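Long-range contacts in ZmpA Glycopeptidase (Clostridium perfringens, PDB 6XSX), which is the peptidase M60 module of a larger metalloprotease, a glycopeptidase that probably cleaves the peptide backbone of glycosylated proteins: residues A[109-114]-A[246-251]; A[87-92]-A[103-108]; A[292-297]-A[385-390]; A[389-394]-A[401-406]. One frame throughout, in Å; residues are numbered along the deposited sequence.

Contact 1: A[109-114]-A[246-251]; sequences ELRPGT and WLDNGG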
loop_
_atom_site.group_PDB
_atom_site.type_symbol
_atom_site.label_atom_id
_atom_site.label_comp_id
_atom_site.label_asym_id
_atom_site.label_seq_id
_atom_site.Cartn_x
_atom_site.Cartn_y
_atom_site.Cartn_z
ATOM N N GLU A 109 11.192 -8.094 -24.429
ATOM C CA GLU A 109 10.500 -7.505 -23.289
ATOM C C GLU A 109 9.624 -8.524 -22.561
ATOM O O GLU A 109 9.110 -8.222 -21.488
ATOM C CB GLU A 109 9.626 -6.327 -23.736
ATOM C CG GLU A 109 10.432 -5.050 -23.898
ATOM C CD GLU A 109 9.745 -3.873 -24.559
ATOM O OE1 GLU A 109 8.481 -3.819 -24.567
ATOM O OE2 GLU A 109 10.481 -2.993 -25.043
ATOM N N LEU A 110 9.437 -9.714 -23.148
ATOM C CA LEU A 110 8.413 -10.636 -22.677
ATOM C C LEU A 110 9.060 -11.829 -21.981
ATOM O O LEU A 110 10.157 -12.240 -22.356
ATOM C CB LEU A 110 7.592 -11.122 -23.873
ATOM C CG LEU A 110 6.969 -10.047 -24.770
ATOM C CD1 LEU A 110 6.019 -10.697 -25.763
ATOM C CD2 LEU A 110 6.252 -8.979 -23.954
ATOM N N ARG A 111 8.354 -12.411 -21.002
ATOM C CA ARG A 111 8.861 -13.631 -20.394
ATOM C C ARG A 111 9.092 -14.643 -21.512
ATOM O O ARG A 111 8.254 -14.778 -22.399
ATOM C CB ARG A 111 7.905 -14.216 -19.351
ATOM C CG ARG A 111 8.486 -15.394 -18.579
ATOM C CD ARG A 111 7.524 -16.019 -17.581
ATOM N NE ARG A 111 6.748 -15.022 -16.841
ATOM C CZ ARG A 111 7.133 -14.439 -15.705
ATOM N NH1 ARG A 111 8.304 -14.743 -15.164
ATOM N NH2 ARG A 111 6.348 -13.552 -15.113
ATOM N N PRO A 112 10.246 -15.340 -21.535
ATOM C CA PRO A 112 10.510 -16.326 -22.580
ATOM C C PRO A 112 9.331 -17.288 -22.736
ATOM O O PRO A 112 8.802 -17.802 -21.746
ATOM C CB PRO A 112 11.797 -16.991 -22.061
ATOM C CG PRO A 112 12.509 -15.858 -21.345
ATOM C CD PRO A 112 11.383 -15.170 -20.606
ATOM N N GLY A 113 8.902 -17.472 -23.987
ATOM C CA GLY A 113 7.864 -18.425 -24.348
ATOM C C GLY A 113 6.464 -17.811 -24.360
ATOM O O GLY A 113 5.474 -18.532 -24.410
ATOM N N THR A 114 6.371 -16.483 -24.251
ATOM C CA THR A 114 5.062 -15.847 -24.250
ATOM C C THR A 114 4.658 -15.554 -25.690
ATOM O O THR A 114 5.440 -14.985 -26.449
ATOM C CB THR A 114 5.055 -14.553 -23.427
ATOM O OG1 THR A 114 5.713 -14.843 -22.195
ATOM C CG2 THR A 114 3.662 -14.015 -23.164
ATOM N N TRP A 246 7.124 -9.850 -16.031
ATOM C CA TRP A 246 8.336 -10.649 -16.013
ATOM C C TRP A 246 9.382 -9.897 -15.194
ATOM O O TRP A 246 10.000 -8.963 -15.693
ATOM C CB TRP A 246 8.791 -10.910 -17.457
ATOM C CG TRP A 246 10.094 -11.637 -17.595
ATOM C CD1 TRP A 246 10.543 -12.676 -16.832
ATOM C CD2 TRP A 246 11.102 -11.414 -18.601
ATOM N NE1 TRP A 246 11.770 -13.093 -17.274
ATOM C CE2 TRP A 246 12.132 -12.346 -18.365
ATOM C CE3 TRP A 246 11.236 -10.519 -19.672
ATOM C CZ2 TRP A 246 13.286 -12.391 -19.152
ATOM C CZ3 TRP A 246 12.371 -10.569 -20.455
ATOM C CH2 TRP A 246 13.386 -11.495 -20.195
ATOM N N LEU A 247 9.555 -10.288 -13.926
ATOM C CA LEU A 247 10.346 -9.467 -13.023
ATOM C C LEU A 247 11.591 -10.215 -12.552
ATOM O O LEU A 247 12.243 -9.778 -11.605
ATOM C CB LEU A 247 9.472 -9.047 -11.835
ATOM C CG LEU A 247 8.220 -8.250 -12.194
ATOM C CD1 LEU A 247 7.472 -7.818 -10.936
ATOM C CD2 LEU A 247 8.586 -7.038 -13.038
ATOM N N ASP A 248 11.934 -11.313 -13.239
ATOM C CA ASP A 248 12.966 -12.234 -12.783
ATOM C C ASP A 248 14.253 -11.486 -12.451
ATOM O O ASP A 248 14.902 -11.800 -11.456
ATOM C CB ASP A 248 13.236 -13.339 -13.807
ATOM C CG ASP A 248 12.133 -14.377 -13.886
ATOM O OD1 ASP A 248 11.091 -14.194 -13.221
ATOM O OD2 ASP A 248 12.335 -15.376 -14.597
ATOM N N ASN A 249 14.601 -10.503 -13.291
ATOM C CA ASN A 249 15.872 -9.798 -13.213
ATOM C C ASN A 249 15.742 -8.548 -12.338
ATOM O O ASN A 249 16.736 -8.083 -11.784
ATOM C CB ASN A 249 16.440 -9.464 -14.601
ATOM C CG ASN A 249 16.565 -10.658 -15.531
ATOM O OD1 ASN A 249 16.997 -11.737 -15.127
ATOM N ND2 ASN A 249 16.200 -10.470 -16.790
ATOM N N GLY A 250 14.519 -8.010 -12.219
ATOM C CA GLY A 250 14.266 -6.832 -11.404
ATOM C C GLY A 250 14.133 -7.186 -9.924
ATOM O O GLY A 250 14.678 -8.192 -9.468
ATOM N N GLY A 251 13.400 -6.346 -9.181
ATOM C CA GLY A 251 13.067 -6.619 -7.791
ATOM C C GLY A 251 12.014 -7.720 -7.677
ATOM O O GLY A 251 11.697 -8.386 -8.664
HETATM O O HOH W 1 10.286 -16.655 -15.616
#
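Trp-246 lays one face of its indole along the backbone of 110-112. Three atoms sit over that face. Arg-111 CA makes a CH-pi contact 3.8 Å from the centroid of the five-membered ring of Trp-246. Pro-112 CD does the same over the six-membered ring, 4.0 Å from its centroid. Leu-110 O lies above the rim, 3.4 Å from Trp-246 CZ3. At the ring edge Glu-109 O comes within 3.6 Å of Trp-246 CE3.

The Arg-111 side chain runs out extended past the indole and bends at chi3 (-41°). This bend brings one face of the guanidinium over against Trp-246, with Trp-246 CB above its centre. Its plane is 69° from the indole, so the two groups do not stack. Arg-111 NH1 forms a long salt bridge of 3.4 Å with Asp-248 OD1, which lies at the edge of the guanidinium. A water joins the same two side chains. It accepts from Arg-111 NH1 at 2.8 Å and donates to Asp-248 OD2 at 2.6 Å.

Stronger partners position both charges. Arg-111 NE pairs with Asp-82. Asn-263 bonds to Arg-111 NH1 through its OD1 and to Asp-248 OD1 through its ND2. The backbones of Arg-111 and Trp-246 are tied to Asp-82 and Ser-83.

Beyond the ring the chain reverses from Arg-111 to Thr-114, with Gly-113 at positive phi. Thr-114 OG1 donates to Arg-111 O at 2.6 Å. This is a type II beta turn with glycine at its third position, in a loop that meets another between strands 240-244 and 254-256 of the large mixed sheet.

Contact 2: A[87-92]-A[103-108]; sequences GDVTIS and PEKPTN. With MES (2-(N-morpholino)-ethanesulfonic acid), chain B; EDO (1,2-ethanediol), chain D.
Lys-105 crosses to segment 87-92 and spends its ammonium on a backbone carbonyl rather than on the nearby carboxylate. Lys-105 NZ donates to Asp-88 O at 3.1 Å. It comes from above the carbonyl plane, 51° out of it, so no lone pair is met head on. Asp-88 OD1 stays 5.6 Å from Lys-105 NZ, and the opposite charges probably attract only at a distance. A weak bond also runs from Lys-105 NZ to O3S of a bound MES buffer molecule. Gly-87 N donates to the same O3S at 3.0 Å. The Asp-88 carboxylate has other partners: OD1 accepts from an ethanediol hydroxyl, and OD2 receives a weak bond from N4 of the same MES. Both small molecules probably come from the crystallisation liquor.

The lysine chain bends at chi2 (-58°) and then runs extended. Its CE passes Val-89 CG2 at 3.6 Å, the two chains sliding by in opposite directions. Val-89 CG2 also touches the Pro-103 ring, at 3.9 Å from CG. Further along, Ile-91 CD1 reaches Pro-103 CD at 4.1 Å. Val-89 and Ile-91 thus make an apolar strip that the proline covers. Phe-78 of strand 75-80 is touched by both Ile-91 and Pro-103.

Strand 88-91 is an edge strand of the mixed sheet, paired with strand 75-80. Segment 103-108 follows strand 96-101, an edge strand of the four-stranded antiparallel sheet. The contact therefore links the margins of two sheets, an arrangement consistent with a beta-sandwich.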
loop_
_atom_site.group_PDB
_atom_site.type_symbol
_atom_site.label_atom_id
_atom_site.label_comp_id
_atom_site.label_asym_id
_atom_site.label_seq_id
_atom_site.Cartn_x
_atom_site.Cartn_y
_atom_site.Cartn_z
ATOM N N GLY A 87 3.050 -3.493 -20.944
ATOM C CA GLY A 87 2.695 -4.220 -22.157
ATOM C C GLY A 87 1.634 -3.532 -23.024
ATOM O O GLY A 87 1.198 -4.102 -24.026
ATOM N N ASP A 88 1.242 -2.301 -22.662
ATOM C CA ASP A 88 0.118 -1.635 -23.308
ATOM C C ASP A 88 0.558 -0.788 -24.503
ATOM O O ASP A 88 1.652 -0.224 -24.522
ATOM C CB ASP A 88 -0.662 -0.765 -22.320
ATOM C CG ASP A 88 0.204 0.291 -21.661
ATOM O OD1 ASP A 88 1.191 -0.090 -20.988
ATOM O OD2 ASP A 88 -0.097 1.484 -21.843
ATOM N N VAL A 89 -0.338 -0.695 -25.495
ATOM C CA VAL A 89 -0.256 0.281 -26.572
ATOM C C VAL A 89 -1.631 0.939 -26.657
ATOM O O VAL A 89 -2.644 0.245 -26.674
ATOM C CB VAL A 89 0.102 -0.351 -27.938
ATOM C CG1 VAL A 89 0.320 0.710 -29.015
ATOM C CG2 VAL A 89 1.294 -1.294 -27.880
ATOM N N THR A 90 -1.650 2.275 -26.716
ATOM C CA THR A 90 -2.881 3.020 -26.920
ATOM C C THR A 90 -3.172 3.099 -28.417
ATOM O O THR A 90 -2.288 3.459 -29.186
ATOM C CB THR A 90 -2.761 4.421 -26.313
ATOM O OG1 THR A 90 -2.589 4.192 -24.919
ATOM C CG2 THR A 90 -3.996 5.266 -26.527
ATOM N N ILE A 91 -4.405 2.755 -28.818
ATOM C CA ILE A 91 -4.799 2.811 -30.218
ATOM C C ILE A 91 -5.917 3.834 -30.378
ATOM O O ILE A 91 -6.992 3.684 -29.804
ATOM C CB ILE A 91 -5.190 1.423 -30.774
ATOM C CG1 ILE A 91 -4.070 0.393 -30.583
ATOM C CG2 ILE A 91 -5.612 1.511 -32.239
ATOM C CD1 ILE A 91 -4.557 -1.044 -30.582
ATOM N N SER A 92 -5.635 4.877 -31.167
ATOM C CA SER A 92 -6.611 5.920 -31.432
ATOM C C SER A 92 -7.662 5.419 -32.420
ATOM O O SER A 92 -7.371 4.563 -33.256
ATOM C CB SER A 92 -5.943 7.191 -31.896
ATOM O OG SER A 92 -5.537 7.946 -30.761
ATOM N N PRO A 103 -0.727 -4.260 -32.799
ATOM C CA PRO A 103 0.729 -4.130 -32.771
ATOM C C PRO A 103 1.419 -5.272 -32.021
ATOM O O PRO A 103 0.770 -6.149 -31.437
ATOM C CB PRO A 103 0.930 -2.788 -32.049
ATOM C CG PRO A 103 -0.263 -2.697 -31.114
ATOM C CD PRO A 103 -1.405 -3.325 -31.888
ATOM N N GLU A 104 2.755 -5.222 -32.023
ATOM C CA GLU A 104 3.572 -6.284 -31.466
ATOM C C GLU A 104 4.681 -5.666 -30.615
ATOM O O GLU A 104 5.398 -4.778 -31.071
ATOM C CB GLU A 104 4.140 -7.134 -32.605
ATOM C CG GLU A 104 4.939 -8.329 -32.120
ATOM C CD GLU A 104 5.588 -9.180 -33.205
ATOM O OE1 GLU A 104 5.444 -8.827 -34.393
ATOM O OE2 GLU A 104 6.245 -10.195 -32.859
ATOM N N LYS A 105 4.808 -6.142 -29.370
ATOM C CA LYS A 105 5.868 -5.691 -28.486
ATOM C C LYS A 105 7.173 -6.389 -28.876
ATOM O O LYS A 105 7.143 -7.500 -29.400
ATOM C CB LYS A 105 5.489 -5.961 -27.025
ATOM C CG LYS A 105 4.412 -5.055 -26.440
ATOM C CD LYS A 105 4.780 -3.580 -26.500
ATOM C CE LYS A 105 3.838 -2.711 -25.699
ATOM N NZ LYS A 105 4.398 -1.364 -25.442
ATOM N N PRO A 106 8.360 -5.778 -28.634
ATOM C CA PRO A 106 9.635 -6.473 -28.845
ATOM C C PRO A 106 9.693 -7.758 -28.021
ATOM O O PRO A 106 9.342 -7.763 -26.841
ATOM C CB PRO A 106 10.698 -5.466 -28.372
ATOM C CG PRO A 106 10.001 -4.117 -28.489
ATOM C CD PRO A 106 8.544 -4.396 -28.158
ATOM N N THR A 107 10.122 -8.845 -28.673
ATOM C CA THR A 107 10.291 -10.160 -28.069
ATOM C C THR A 107 11.081 -10.081 -26.763
ATOM O O THR A 107 10.791 -10.802 -25.810
ATOM C CB THR A 107 11.050 -11.101 -29.016
ATOM O OG1 THR A 107 10.536 -10.923 -30.337
ATOM C CG2 THR A 107 10.958 -12.552 -28.605
ATOM N N ASN A 108 12.093 -9.212 -26.723
ATOM C CA ASN A 108 13.027 -9.238 -25.610
ATOM C C ASN A 108 12.400 -8.669 -24.331
ATOM O O ASN A 108 13.005 -8.774 -23.271
ATOM C CB ASN A 108 14.376 -8.618 -25.988
ATOM C CG ASN A 108 14.281 -7.131 -26.268
ATOM O OD1 ASN A 108 13.258 -6.641 -26.736
ATOM N ND2 ASN A 108 15.349 -6.409 -25.992
HETATM O O1 MES B . 1.394 5.244 -23.361
HETATM C C2 MES B . 1.687 5.078 -21.979
HETATM C C3 MES B . 2.953 4.281 -21.765
HETATM N N4 MES B . 2.867 2.957 -22.463
HETATM C C5 MES B . 2.515 3.175 -23.905
HETATM C C6 MES B . 1.247 3.986 -24.005
HETATM C C7 MES B . 4.131 2.157 -22.306
HETATM C C8 MES B . 3.963 0.669 -22.570
HETATM S S MES B . 5.088 -0.366 -21.644
HETATM O O1S MES B . 6.390 0.229 -21.782
HETATM O O2S MES B . 4.615 -0.358 -20.284
HETATM O O3S MES B . 5.026 -1.676 -22.240
HETATM C C1 EDO D . 0.848 3.299 -17.942
HETATM O O1 EDO D . 1.485 4.388 -18.567
HETATM C C2 EDO D . 0.735 2.211 -18.924
HETATM O O2 EDO D . 1.979 1.945 -19.550
#

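Contact 3: A[292-297]-A[385-390]; sequences RTIVEV and NKHNAW
Lys-386 can be followed across the backbone of 292-294 atom by atom. Its CB lies beside Ile-294 CG1. Its CG meets Arg-292 O at 3.3 Å. Its CD rests on Ile-294 CG1 at 3.7 Å and is also close to Thr-293 O. CE continues past the same carbonyl, and NZ donates to Thr-293 O at 3.2 Å. The donor sits above the carbonyl plane, 42° out of it. The chain is fully extended beyond CG, which lets the methylenes lie along the loop while the ammonium bonds at the far end.

One turn on, Trp-390 reaches the same loop. Its NE1 donates to Thr-293 OG1 at 2.9 Å, with an N-H...O angle of 160°. The hydroxyl oxygen lies near the ring plane, at the edge. Thr-293 OG1 stands opposite the backbone N (chi1 -169°), which leads it to the indole. The two segments hold this buried polar pair between them.

Apolar contacts fill in around it. Trp-390 CZ2 touches Ile-294 CB at 3.8 Å, and Trp-390 CH2 touches Val-297 CG1 at 3.7 Å. Ile-294 CD1 comes to 3.2 Å from His-387 CE1, a tight approach.

Arg-292 turns away to a salt bridge with Asp-377. Helix 347-361 packs on Val-297 and Trp-390. Ile-294 is the N-cap residue of the short helix 295-298. This loop follows helix 277-286, which carries an HExxH pattern, consistent with the metal site of a zinc metalloprotease, although no metal is bound to it here. The contact seats the segment after that helix on helix 383-398, within the helical part of the M60 fold.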
loop_
_atom_site.group_PDB
_atom_site.type_symbol
_atom_site.label_atom_id
_atom_site.label_comp_id
_atom_site.label_asym_id
_atom_site.label_seq_id
_atom_site.Cartn_x
_atom_site.Cartn_y
_atom_site.Cartn_z
ATOM N N ARG A 292 6.760 17.424 -2.226
ATOM C CA ARG A 292 6.925 18.229 -1.023
ATOM C C ARG A 292 7.311 17.351 0.169
ATOM O O ARG A 292 7.813 17.860 1.167
ATOM C CB ARG A 292 5.633 18.972 -0.678
ATOM C CG ARG A 292 5.118 19.882 -1.781
ATOM C CD ARG A 292 3.753 20.421 -1.402
ATOM N NE ARG A 292 3.412 21.555 -2.246
ATOM C CZ ARG A 292 3.949 22.774 -2.164
ATOM N NH1 ARG A 292 4.872 23.049 -1.257
ATOM N NH2 ARG A 292 3.553 23.721 -2.999
ATOM N N THR A 293 7.057 16.038 0.067
ATOM C CA THR A 293 7.401 15.100 1.126
ATOM C C THR A 293 8.491 14.144 0.637
ATOM O O THR A 293 9.043 14.340 -0.441
ATOM C CB THR A 293 6.142 14.412 1.673
ATOM O OG1 THR A 293 6.535 13.721 2.859
ATOM C CG2 THR A 293 5.500 13.456 0.689
ATOM N N ILE A 294 8.811 13.120 1.436
ATOM C CA ILE A 294 9.728 12.073 1.002
ATOM C C ILE A 294 8.931 10.774 0.877
ATOM O O ILE A 294 8.763 10.055 1.863
ATOM C CB ILE A 294 10.912 11.909 1.981
ATOM C CG1 ILE A 294 11.557 13.245 2.372
ATOM C CG2 ILE A 294 11.940 10.936 1.418
ATOM C CD1 ILE A 294 12.531 13.148 3.553
ATOM N N VAL A 295 8.456 10.479 -0.342
ATOM C CA VAL A 295 7.461 9.432 -0.534
ATOM C C VAL A 295 8.078 8.049 -0.313
ATOM O O VAL A 295 7.376 7.122 0.096
ATOM C CB VAL A 295 6.698 9.556 -1.868
ATOM C CG1 VAL A 295 5.814 10.790 -1.877
ATOM C CG2 VAL A 295 7.614 9.520 -3.090
ATOM N N GLU A 296 9.396 7.933 -0.533
ATOM C CA GLU A 296 10.115 6.685 -0.312
ATOM C C GLU A 296 10.034 6.294 1.163
ATOM O O GLU A 296 10.113 5.118 1.519
ATOM C CB GLU A 296 11.572 6.811 -0.758
ATOM C CG GLU A 296 11.730 7.027 -2.254
ATOM C CD GLU A 296 11.707 8.467 -2.755
ATOM O OE1 GLU A 296 11.546 9.405 -1.927
ATOM O OE2 GLU A 296 11.850 8.652 -3.985
ATOM N N VAL A 297 9.890 7.295 2.035
ATOM C CA VAL A 297 9.786 6.989 3.452
ATOM C C VAL A 297 8.313 6.741 3.768
ATOM O O VAL A 297 7.966 5.666 4.255
ATOM C CB VAL A 297 10.433 8.077 4.332
ATOM C CG1 VAL A 297 10.143 7.869 5.807
ATOM C CG2 VAL A 297 11.939 8.166 4.101
ATOM N N ASN A 385 14.758 19.951 4.992
ATOM C CA ASN A 385 13.629 20.870 5.004
ATOM C C ASN A 385 12.309 20.102 5.103
ATOM O O ASN A 385 11.412 20.515 5.832
ATOM C CB ASN A 385 13.612 21.808 3.796
ATOM C CG ASN A 385 12.560 22.882 3.960
ATOM O OD1 ASN A 385 12.701 23.764 4.800
ATOM N ND2 ASN A 385 11.479 22.786 3.198
ATOM N N LYS A 386 12.203 18.987 4.367
ATOM C CA LYS A 386 11.009 18.155 4.381
ATOM C C LYS A 386 10.821 17.497 5.749
ATOM O O LYS A 386 9.700 17.379 6.239
ATOM C CB LYS A 386 11.094 17.091 3.283
ATOM C CG LYS A 386 11.073 17.653 1.869
ATOM C CD LYS A 386 11.281 16.602 0.818
ATOM C CE LYS A 386 11.204 17.162 -0.584
ATOM N NZ LYS A 386 11.407 16.093 -1.584
ATOM N N HIS A 387 11.924 17.046 6.346
ATOM C CA HIS A 387 11.876 16.478 7.681
ATOM C C HIS A 387 11.234 17.477 8.635
ATOM O O HIS A 387 10.345 17.110 9.403
ATOM C CB HIS A 387 13.275 16.067 8.149
ATOM C CG HIS A 387 13.793 14.836 7.482
ATOM N ND1 HIS A 387 12.965 13.802 7.096
ATOM C CD2 HIS A 387 15.048 14.456 7.163
ATOM C CE1 HIS A 387 13.689 12.837 6.564
ATOM N NE2 HIS A 387 14.963 13.221 6.579
ATOM N N ASN A 388 11.678 18.739 8.551
ATOM C CA ASN A 388 11.217 19.791 9.445
ATOM C C ASN A 388 9.734 20.052 9.209
ATOM O O ASN A 388 9.007 20.396 10.142
ATOM C CB ASN A 388 12.074 21.061 9.346
ATOM C CG ASN A 388 13.272 21.037 10.275
ATOM O OD1 ASN A 388 13.245 21.639 11.345
ATOM N ND2 ASN A 388 14.326 20.336 9.889
ATOM N N ALA A 389 9.288 19.871 7.962
ATOM C CA ALA A 389 7.881 20.057 7.632
ATOM C C ALA A 389 7.023 18.980 8.301
ATOM O O ALA A 389 5.916 19.268 8.741
ATOM C CB ALA A 389 7.677 20.108 6.135
ATOM N N TRP A 390 7.540 17.743 8.375
ATOM C CA TRP A 390 6.829 16.660 9.043
ATOM C C TRP A 390 6.571 17.041 10.497
ATOM O O TRP A 390 5.489 16.788 11.033
ATOM C CB TRP A 390 7.638 15.362 9.017
ATOM C CG TRP A 390 7.858 14.720 7.684
ATOM C CD1 TRP A 390 7.264 15.024 6.492
ATOM C CD2 TRP A 390 8.715 13.591 7.428
ATOM N NE1 TRP A 390 7.717 14.179 5.512
ATOM C CE2 TRP A 390 8.606 13.292 6.055
ATOM C CE3 TRP A 390 9.570 12.817 8.224
ATOM C CZ2 TRP A 390 9.315 12.245 5.464
ATOM C CZ3 TRP A 390 10.269 11.782 7.641
ATOM C CH2 TRP A 390 10.147 11.507 6.277
#

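Contact 4: A[389-394]-A[401-406]; sequences AWVMAA and DLSEHF
Val-391 lies against the Phe-406 ring, with CG2 3.5 Å from Phe-406 CG. The two side chains slide past each other in opposite directions. The valine methyls divide the work: with chi1 at 173°, CG2 faces the root of the ring while CG1 turns to Ser-403, 3.7 Å from its OG. The backbone N of Val-391 sits over one face of the Phe-406 ring.

Ala-394 comes one turn later. Its CB meets the ring at the edge, 4.0 Å from Phe-406 CE2. The same CB touches Leu-402 CD1 at 3.9 Å. Leu-402 CD1 also approaches Ala-394 O, at 3.5 Å. These buried groups form an apolar joint, which Pro-354 and Leu-355 of helix 347-361 extend around Phe-406.

The start of the second helix is fixed by polar bonds. Asp-401 OD1 accepts from Ser-403 N at 3.2 Å, closing an Asx turn. Thr-421 OG1 is hydrogen-bonded to both Asp-401 OD1 and Ser-403 OG. Leu-402 holds the N-cap position, and its N bonds to Ser-395 OG of the first helix. This is a pair of consecutive helices joined by a short turn: helix 383-398 ends, the chain passes through the Asx turn, and helix 403-408 packs against it in the helical part of the M60 module.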
loop_
_atom_site.group_PDB
_atom_site.type_symbol
_atom_site.label_atom_id
_atom_site.label_comp_id
_atom_site.label_asym_id
_atom_site.label_seq_id
_atom_site.Cartn_x
_atom_site.Cartn_y
_atom_site.Cartn_z
ATOM N N ALA A 389 9.288 19.871 7.962
ATOM C CA ALA A 389 7.881 20.057 7.632
ATOM C C ALA A 389 7.023 18.980 8.301
ATOM O O ALA A 389 5.916 19.268 8.741
ATOM C CB ALA A 389 7.677 20.108 6.135
ATOM N N TRP A 390 7.540 17.743 8.375
ATOM C CA TRP A 390 6.829 16.660 9.043
ATOM C C TRP A 390 6.571 17.041 10.497
ATOM O O TRP A 390 5.489 16.788 11.033
ATOM C CB TRP A 390 7.638 15.362 9.017
ATOM C CG TRP A 390 7.858 14.720 7.684
ATOM C CD1 TRP A 390 7.264 15.024 6.492
ATOM C CD2 TRP A 390 8.715 13.591 7.428
ATOM N NE1 TRP A 390 7.717 14.179 5.512
ATOM C CE2 TRP A 390 8.606 13.292 6.055
ATOM C CE3 TRP A 390 9.570 12.817 8.224
ATOM C CZ2 TRP A 390 9.315 12.245 5.464
ATOM C CZ3 TRP A 390 10.269 11.782 7.641
ATOM C CH2 TRP A 390 10.147 11.507 6.277
ATOM N N VAL A 391 7.591 17.630 11.135
ATOM C CA VAL A 391 7.519 17.934 12.554
ATOM C C VAL A 391 6.399 18.946 12.770
ATOM O O VAL A 391 5.633 18.838 13.722
ATOM C CB VAL A 391 8.859 18.464 13.089
ATOM C CG1 VAL A 391 8.736 18.938 14.533
ATOM C CG2 VAL A 391 9.957 17.427 12.952
ATOM N N MET A 392 6.317 19.919 11.855
ATOM C CA MET A 392 5.363 21.011 11.967
ATOM C C MET A 392 3.952 20.509 11.683
ATOM O O MET A 392 3.032 20.822 12.440
ATOM C CB MET A 392 5.725 22.162 11.024
ATOM C CG MET A 392 6.947 22.914 11.512
ATOM S SD MET A 392 7.411 24.325 10.481
ATOM C CE MET A 392 7.930 23.515 8.969
ATOM N N ALA A 393 3.810 19.722 10.605
ATOM C CA ALA A 393 2.529 19.179 10.174
ATOM C C ALA A 393 1.974 18.197 11.209
ATOM O O ALA A 393 0.787 18.258 11.547
ATOM C CB ALA A 393 2.644 18.555 8.804
ATOM N N ALA A 394 2.834 17.298 11.706
ATOM C CA ALA A 394 2.440 16.346 12.735
ATOM C C ALA A 394 2.056 17.098 14.013
ATOM O O ALA A 394 1.108 16.721 14.698
ATOM C CB ALA A 394 3.538 15.333 12.980
ATOM N N ASP A 401 3.463 19.680 20.759
ATOM C CA ASP A 401 4.801 20.059 20.343
ATOM C C ASP A 401 5.633 18.790 20.167
ATOM O O ASP A 401 6.156 18.251 21.143
ATOM C CB ASP A 401 5.417 21.078 21.308
ATOM C CG ASP A 401 6.812 21.506 20.899
ATOM O OD1 ASP A 401 7.309 21.016 19.869
ATOM O OD2 ASP A 401 7.392 22.309 21.618
ATOM N N LEU A 402 5.770 18.342 18.912
ATOM C CA LEU A 402 6.392 17.059 18.634
ATOM C C LEU A 402 7.863 17.209 18.250
ATOM O O LEU A 402 8.452 16.264 17.733
ATOM C CB LEU A 402 5.589 16.333 17.551
ATOM C CG LEU A 402 4.183 15.924 17.981
ATOM C CD1 LEU A 402 3.456 15.227 16.844
ATOM C CD2 LEU A 402 4.236 15.027 19.214
ATOM N N SER A 403 8.465 18.373 18.549
ATOM C CA SER A 403 9.861 18.602 18.204
ATOM C C SER A 403 10.771 17.582 18.895
ATOM O O SER A 403 11.630 16.984 18.247
ATOM C CB SER A 403 10.296 20.029 18.477
ATOM O OG SER A 403 9.826 20.899 17.447
ATOM N N GLU A 404 10.561 17.387 20.206
ATOM C CA GLU A 404 11.368 16.466 20.991
ATOM C C GLU A 404 11.243 15.042 20.437
ATOM O O GLU A 404 12.251 14.345 20.282
ATOM C CB GLU A 404 11.009 16.558 22.478
ATOM C CG GLU A 404 11.685 15.488 23.314
ATOM C CD GLU A 404 11.442 15.590 24.809
ATOM O OE1 GLU A 404 12.023 14.777 25.554
ATOM O OE2 GLU A 404 10.666 16.480 25.221
ATOM N N HIS A 405 10.003 14.622 20.139
ATOM C CA HIS A 405 9.713 13.301 19.588
ATOM C C HIS A 405 10.618 13.011 18.387
ATOM O O HIS A 405 11.278 11.973 18.323
ATOM C CB HIS A 405 8.217 13.198 19.224
ATOM C CG HIS A 405 7.832 11.907 18.576
ATOM N ND1 HIS A 405 7.686 10.732 19.292
ATOM C CD2 HIS A 405 7.568 11.599 17.287
ATOM C CE1 HIS A 405 7.355 9.756 18.466
ATOM N NE2 HIS A 405 7.266 10.265 17.231
ATOM N N PHE A 406 10.647 13.949 17.437
ATOM C CA PHE A 406 11.398 13.757 16.210
ATOM C C PHE A 406 12.902 13.891 16.456
ATOM O O PHE A 406 13.684 13.115 15.901
ATOM C CB PHE A 406 10.880 14.686 15.115
ATOM C CG PHE A 406 9.599 14.236 14.452
ATOM C CD1 PHE A 406 9.618 13.290 13.436
ATOM C CD2 PHE A 406 8.376 14.784 14.821
ATOM C CE1 PHE A 406 8.441 12.893 12.817
ATOM C CE2 PHE A 406 7.198 14.388 14.200
ATOM C CZ PHE A 406 7.233 13.441 13.198
#

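From the N terminus, contact 2 comes first and closes the short loop that holds strand 96-101. Contact 1 opens straight after it and spans more than 130 residues, bringing the loop before strand 117-123 to the one after strand 240-244. The two touch, through Trp-246 and Asn-108. Contact 3 then closes a largely helical stretch onto helix 383-398. Contact 4 starts on the residues where contact 3 ends, sharing Ala-389 and Trp-390, and closes the turn to helix 403-408. None encloses another. Contacts 1 and 2 tie the sheet region; contacts 3 and 4 tie the helical region. The centres of contacts 2 and 4 are about 48 Å apart.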